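Local structure of USG-1 protein homolog (Pseudomonas aeruginosa, 2HJS) at residues R265-T270 with T294-V299; A83-A88 with G100-S105. The protein is probably an NAD- or NADP-dependent oxidoreductase of the aspartate-semialdehyde dehydrogenase family, built as a dimer and of unproven physiological role. All blocks are in the same frame, centred on the assembly; numbering follows the deposited sequence. Where two conformers were deposited one is given.

Contact 1: residues R265-T270 with T294-V299; sequences RVLDAT and TYVGRV
L267 reaches from helix 260-269 to V296 and V299 of strand 294-301, and a single methyl, CD1, makes both touches. With CG beside the backbone N and CD1 anti to CA (chi2 171°), the leucine extends away from its helix. Its CD1 lies 3.8 Å from CG1 of V296, the two side chains meeting at about a right angle, and 4.0 Å from CG2 of V299. V296 and V299 are three positions apart, yet both send their CB toward the helix. Between them R298 takes a left-handed backbone conformation (phi 59°) and forms a salt bridge with E215 of the second subunit. V141 of helix 133-145 touches both L267 and V296, and W275 packs on L267 and V299, so the contact is part of a larger apolar cluster. At the helix end T270 leaves helical geometry, and its OG1 turns back to V266 O at 2.7 Å, approaching from above the carbonyl plane. This is dispersion packing of a helix on one face of a mixed sheet, as in the alpha/beta dimerisation domain of semialdehyde dehydrogenases.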
loop_
_atom_site.group_PDB
_atom_site.type_symbol
_atom_site.label_atom_id
_atom_site.label_comp_id
_atom_site.label_asym_id
_atom_site.label_seq_id
_atom_site.Cartn_x
_atom_site.Cartn_y
_atom_site.Cartn_z
ATOM N N ARG A 265 -8.509 4.813 23.171
ATOM C CA ARG A 265 -8.351 5.688 24.339
ATOM C C ARG A 265 -6.873 6.122 24.535
ATOM O O ARG A 265 -6.584 7.308 24.755
ATOM C CB ARG A 265 -8.948 5.011 25.584
ATOM C CG ARG A 265 -9.135 5.892 26.793
ATOM C CD ARG A 265 -9.842 5.118 27.967
ATOM N NE ARG A 265 -11.188 4.644 27.628
ATOM C CZ ARG A 265 -11.582 3.363 27.532
ATOM N NH1 ARG A 265 -10.765 2.352 27.768
ATOM N NH2 ARG A 265 -12.841 3.083 27.216
ATOM N N VAL A 266 -5.944 5.173 24.431
ATOM C CA VAL A 266 -4.528 5.439 24.644
ATOM C C VAL A 266 -4.000 6.392 23.584
ATOM O O VAL A 266 -3.263 7.331 23.895
ATOM C CB VAL A 266 -3.680 4.134 24.595
ATOM C CG1 VAL A 266 -2.177 4.452 24.579
ATOM C CG2 VAL A 266 -3.973 3.275 25.781
ATOM N N LEU A 267 -4.363 6.114 22.332
ATOM C CA LEU A 267 -3.976 6.917 21.172
ATOM C C LEU A 267 -4.561 8.309 21.266
ATOM O O LEU A 267 -3.894 9.291 20.963
ATOM C CB LEU A 267 -4.473 6.261 19.880
ATOM C CG LEU A 267 -3.839 4.913 19.520
ATOM C CD1 LEU A 267 -4.578 4.278 18.362
ATOM C CD2 LEU A 267 -2.352 5.065 19.223
ATOM N N ASP A 268 -5.817 8.382 21.689
ATOM C CA ASP A 268 -6.454 9.661 21.885
ATOM C C ASP A 268 -5.750 10.474 22.992
ATOM O O ASP A 268 -5.612 11.678 22.857
ATOM C CB ASP A 268 -7.931 9.464 22.206
ATOM C CG ASP A 268 -8.787 10.644 21.788
ATOM O OD1 ASP A 268 -8.318 11.484 20.974
ATOM O OD2 ASP A 268 -9.943 10.706 22.263
ATOM N N ALA A 269 -5.291 9.811 24.057
ATOM C CA ALA A 269 -4.666 10.495 25.208
ATOM C C ALA A 269 -3.190 10.864 24.980
ATOM O O ALA A 269 -2.646 11.666 25.713
ATOM C CB ALA A 269 -4.815 9.659 26.481
ATOM N N THR A 270 -2.550 10.302 23.958
ATOM C CA THR A 270 -1.120 10.524 23.750
ATOM C C THR A 270 -0.864 11.804 22.957
ATOM O O THR A 270 -1.427 11.984 21.868
ATOM C CB THR A 270 -0.467 9.316 23.033
ATOM O OG1 THR A 270 -0.716 8.130 23.800
ATOM C CG2 THR A 270 1.052 9.511 22.882
ATOM N N THR A 294 0.981 12.882 14.336
ATOM C CA THR A 294 0.922 11.641 13.592
ATOM C C THR A 294 -0.530 11.152 13.760
ATOM O O THR A 294 -1.008 10.970 14.879
ATOM C CB THR A 294 1.918 10.660 14.186
ATOM O OG1 THR A 294 3.239 11.099 13.861
ATOM C CG2 THR A 294 1.712 9.250 13.675
ATOM N N TYR A 295 -1.224 10.973 12.647
ATOM C CA TYR A 295 -2.647 10.610 12.661
ATOM C C TYR A 295 -2.821 9.096 12.600
ATOM O O TYR A 295 -2.136 8.437 11.837
ATOM C CB TYR A 295 -3.335 11.220 11.459
ATOM C CG TYR A 295 -3.629 12.683 11.583
ATOM C CD1 TYR A 295 -4.915 13.112 11.890
ATOM C CD2 TYR A 295 -2.627 13.651 11.400
ATOM C CE1 TYR A 295 -5.219 14.466 11.998
ATOM C CE2 TYR A 295 -2.921 15.018 11.520
ATOM C CZ TYR A 295 -4.222 15.404 11.822
ATOM O OH TYR A 295 -4.555 16.732 11.939
ATOM N N VAL A 296 -3.730 8.551 13.408
ATOM C CA VAL A 296 -3.936 7.113 13.456
ATOM C C VAL A 296 -5.431 6.841 13.335
ATOM O O VAL A 296 -6.206 7.402 14.097
ATOM C CB VAL A 296 -3.421 6.482 14.785
ATOM C CG1 VAL A 296 -3.566 4.925 14.749
ATOM C CG2 VAL A 296 -1.988 6.856 15.020
ATOM N N GLY A 297 -5.815 5.977 12.390
ATOM C CA GLY A 297 -7.196 5.557 12.229
ATOM C C GLY A 297 -7.390 4.086 11.890
ATOM O O GLY A 297 -6.433 3.296 11.903
ATOM N N ARG A 298 -8.647 3.734 11.601
ATOM C CA ARG A 298 -9.081 2.406 11.176
ATOM C C ARG A 298 -8.737 1.345 12.206
ATOM O O ARG A 298 -8.405 0.219 11.848
ATOM C CB ARG A 298 -8.542 2.029 9.773
ATOM C CG ARG A 298 -8.989 2.937 8.630
ATOM C CD ARG A 298 -9.125 2.152 7.342
ATOM N NE ARG A 298 -10.100 1.068 7.487
ATOM C CZ ARG A 298 -10.175 -0.017 6.733
ATOM N NH1 ARG A 298 -9.345 -0.180 5.706
ATOM N NH2 ARG A 298 -11.119 -0.936 6.992
ATOM N N VAL A 299 -8.791 1.719 13.483
ATOM C CA VAL A 299 -8.524 0.774 14.566
ATOM C C VAL A 299 -9.658 -0.232 14.582
ATOM O O VAL A 299 -10.801 0.138 14.778
ATOM C CB VAL A 299 -8.402 1.480 15.942
ATOM C CG1 VAL A 299 -8.312 0.429 17.101
ATOM C CG2 VAL A 299 -7.206 2.418 15.958
#

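Contact 2: residues A83-A88 with G100-S105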
loop_
_atom_site.group_PDB
_atom_site.type_symbol
_atom_site.label_atom_id
_atom_site.label_comp_id
_atom_site.label_asym_id
_atom_site.label_seq_id
_atom_site.Cartn_x
_atom_site.Cartn_y
_atom_site.Cartn_z
ATOM N N ALA A 83 31.812 10.916 7.239
ATOM C CA ALA A 83 32.990 11.754 7.121
ATOM C C ALA A 83 33.170 12.695 8.310
ATOM O O ALA A 83 34.304 13.072 8.627
ATOM C CB ALA A 83 32.966 12.527 5.809
ATOM N N HIS A 84 32.079 13.069 8.981
ATOM C CA HIS A 84 32.168 14.136 9.993
ATOM C C HIS A 84 31.583 13.886 11.388
ATOM O O HIS A 84 31.986 14.566 12.315
ATOM C CB HIS A 84 31.576 15.452 9.459
ATOM C CG HIS A 84 32.289 16.002 8.265
ATOM N ND1 HIS A 84 33.485 16.684 8.358
ATOM C CD2 HIS A 84 31.967 15.982 6.951
ATOM C CE1 HIS A 84 33.874 17.049 7.149
ATOM N NE2 HIS A 84 32.968 16.638 6.280
ATOM N N ALA A 85 30.625 12.973 11.558
ATOM C CA ALA A 85 29.899 12.926 12.844
ATOM C C ALA A 85 30.790 12.567 14.046
ATOM O O ALA A 85 30.722 13.212 15.098
ATOM C CB ALA A 85 28.667 12.019 12.778
ATOM N N GLU A 86 31.629 11.556 13.881
ATOM C CA GLU A 86 32.543 11.149 14.949
ATOM C C GLU A 86 33.562 12.225 15.231
ATOM O O GLU A 86 33.739 12.597 16.390
ATOM C CB GLU A 86 33.200 9.794 14.654
ATOM C CG GLU A 86 32.206 8.624 14.816
ATOM C CD GLU A 86 32.777 7.290 14.355
ATOM O OE1 GLU A 86 33.269 6.507 15.210
ATOM O OE2 GLU A 86 32.750 7.037 13.130
ATOM N N ARG A 87 34.212 12.739 14.181
ATOM C CA ARG A 87 35.140 13.885 14.302
ATOM C C ARG A 87 34.496 15.059 15.043
ATOM O O ARG A 87 35.108 15.637 15.932
ATOM C CB ARG A 87 35.670 14.324 12.934
ATOM C CG ARG A 87 36.808 13.436 12.405
ATOM C CD ARG A 87 37.115 13.614 10.901
ATOM N NE ARG A 87 36.930 14.993 10.444
ATOM C CZ ARG A 87 37.842 15.970 10.526
ATOM N NH1 ARG A 87 37.523 17.180 10.064
ATOM N NH2 ARG A 87 39.064 15.764 11.057
ATOM N N ALA A 88 33.245 15.372 14.711
ATOM C CA ALA A 88 32.503 16.416 15.422
ATOM C C ALA A 88 32.337 16.124 16.912
ATOM O O ALA A 88 32.431 17.051 17.733
ATOM C CB ALA A 88 31.135 16.663 14.782
ATOM N N GLY A 100 21.226 7.806 10.046
ATOM C CA GLY A 100 21.458 6.438 10.536
ATOM C C GLY A 100 22.781 5.792 10.136
ATOM O O GLY A 100 22.962 4.573 10.314
ATOM N N ALA A 101 23.713 6.601 9.620
ATOM C CA ALA A 101 24.953 6.104 9.019
ATOM C C ALA A 101 25.815 5.317 9.988
ATOM O O ALA A 101 26.601 4.480 9.557
ATOM C CB ALA A 101 25.762 7.255 8.441
ATOM N N LEU A 102 25.677 5.595 11.287
ATOM C CA LEU A 102 26.563 5.026 12.314
ATOM C C LEU A 102 25.851 4.087 13.291
ATOM O O LEU A 102 26.391 3.750 14.365
ATOM C CB LEU A 102 27.284 6.141 13.071
ATOM C CG LEU A 102 28.070 7.108 12.180
ATOM C CD1 LEU A 102 28.479 8.288 12.981
ATOM C CD2 LEU A 102 29.293 6.436 11.527
ATOM N N GLU A 103 24.637 3.694 12.910
ATOM C CA GLU A 103 23.885 2.658 13.590
ATOM C C GLU A 103 24.560 1.297 13.389
ATOM O O GLU A 103 25.318 1.113 12.426
ATOM C CB GLU A 103 22.441 2.598 13.051
ATOM C CG GLU A 103 21.555 3.695 13.619
ATOM C CD GLU A 103 20.188 3.795 12.947
ATOM O OE1 GLU A 103 19.891 3.058 11.960
ATOM O OE2 GLU A 103 19.394 4.638 13.413
ATOM N N PRO A 104 24.279 0.334 14.287
ATOM C CA PRO A 104 23.434 0.505 15.474
ATOM C C PRO A 104 24.144 0.830 16.797
ATOM O O PRO A 104 23.472 1.194 17.761
ATOM C CB PRO A 104 22.768 -0.867 15.594
ATOM C CG PRO A 104 23.842 -1.839 15.098
ATOM C CD PRO A 104 24.735 -1.061 14.131
ATOM N N SER A 105 25.469 0.704 16.852
ATOM C CA SER A 105 26.158 0.758 18.134
ATOM C C SER A 105 26.921 2.053 18.397
ATOM O O SER A 105 26.936 2.533 19.532
ATOM C CB SER A 105 27.073 -0.458 18.319
ATOM O OG SER A 105 28.196 -0.393 17.463
#
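The 2.8 Å bond from A88 N to H84 O closes the helical turn that carries A85 and E86 against L102. Helix 78-90 belongs to a Rossmann-type fold: it links the parallel strands 71-74 and 94-97 as a beta-alpha-beta crossover, and the chain leaving strand 94-97 folds back on the same helix through 100-105. The helix is kinked here, since the backbone N atoms of E86 and R87 lack bonds to the preceding turn. On the helix, H84 NE2 is hydrogen-bonded to D62 OD1.

L102 sits at a corner of a type I turn from G100 to E103, with A101 at the other and E103 N bonded to G100 O at 3.2 Å. G100 enters the turn with positive phi (67°), a conformation glycine adopts readily. Weak hydrogen bonds run from A101 N to S99 OG and to D97 OD2, the latter at the end of strand 94-97.

From this turn L102 points toward the helix, and its chi2 of 168° carries CD1 straight on from the CA-CB bond as the leading methyl. That methyl rests against A85 CB at 3.7 Å, an apolar touch beside S81 and A107, which also pack on L102. A85 in turn rests on V95 of strand 94-97, so the leucine continues the packing between helix and sheet outward to the loop. E86, which is exposed, runs obliquely across L102, its chain extended beyond CG. Its CG lies 4.2 Å from L102 CD1, and farther out its carboxylate oxygen OE2 makes van der Waals contact with L102 CD2 at 3.9 Å.

Overall arrangement
Both segments of contact 2 come earlier in the chain than either segment of contact 1, and the two contacts lie on opposite sides of the chain's centre. Their centres are 34 Å apart and their nearest atoms about 17 Å, without touching. Contact 2 lies in the NAD-binding domain, where helix 78-90 and the loop after strand 94-97 flank the mostly parallel sheet. Contact 1 lies in the dimerisation domain and joins helix 260-269 to a different, mixed sheet. They therefore share no helix, strand or sheet. Each is packing within one of the two domains of a probable dehydrogenase, and of the two only contact 1 has a segment reaching the second subunit.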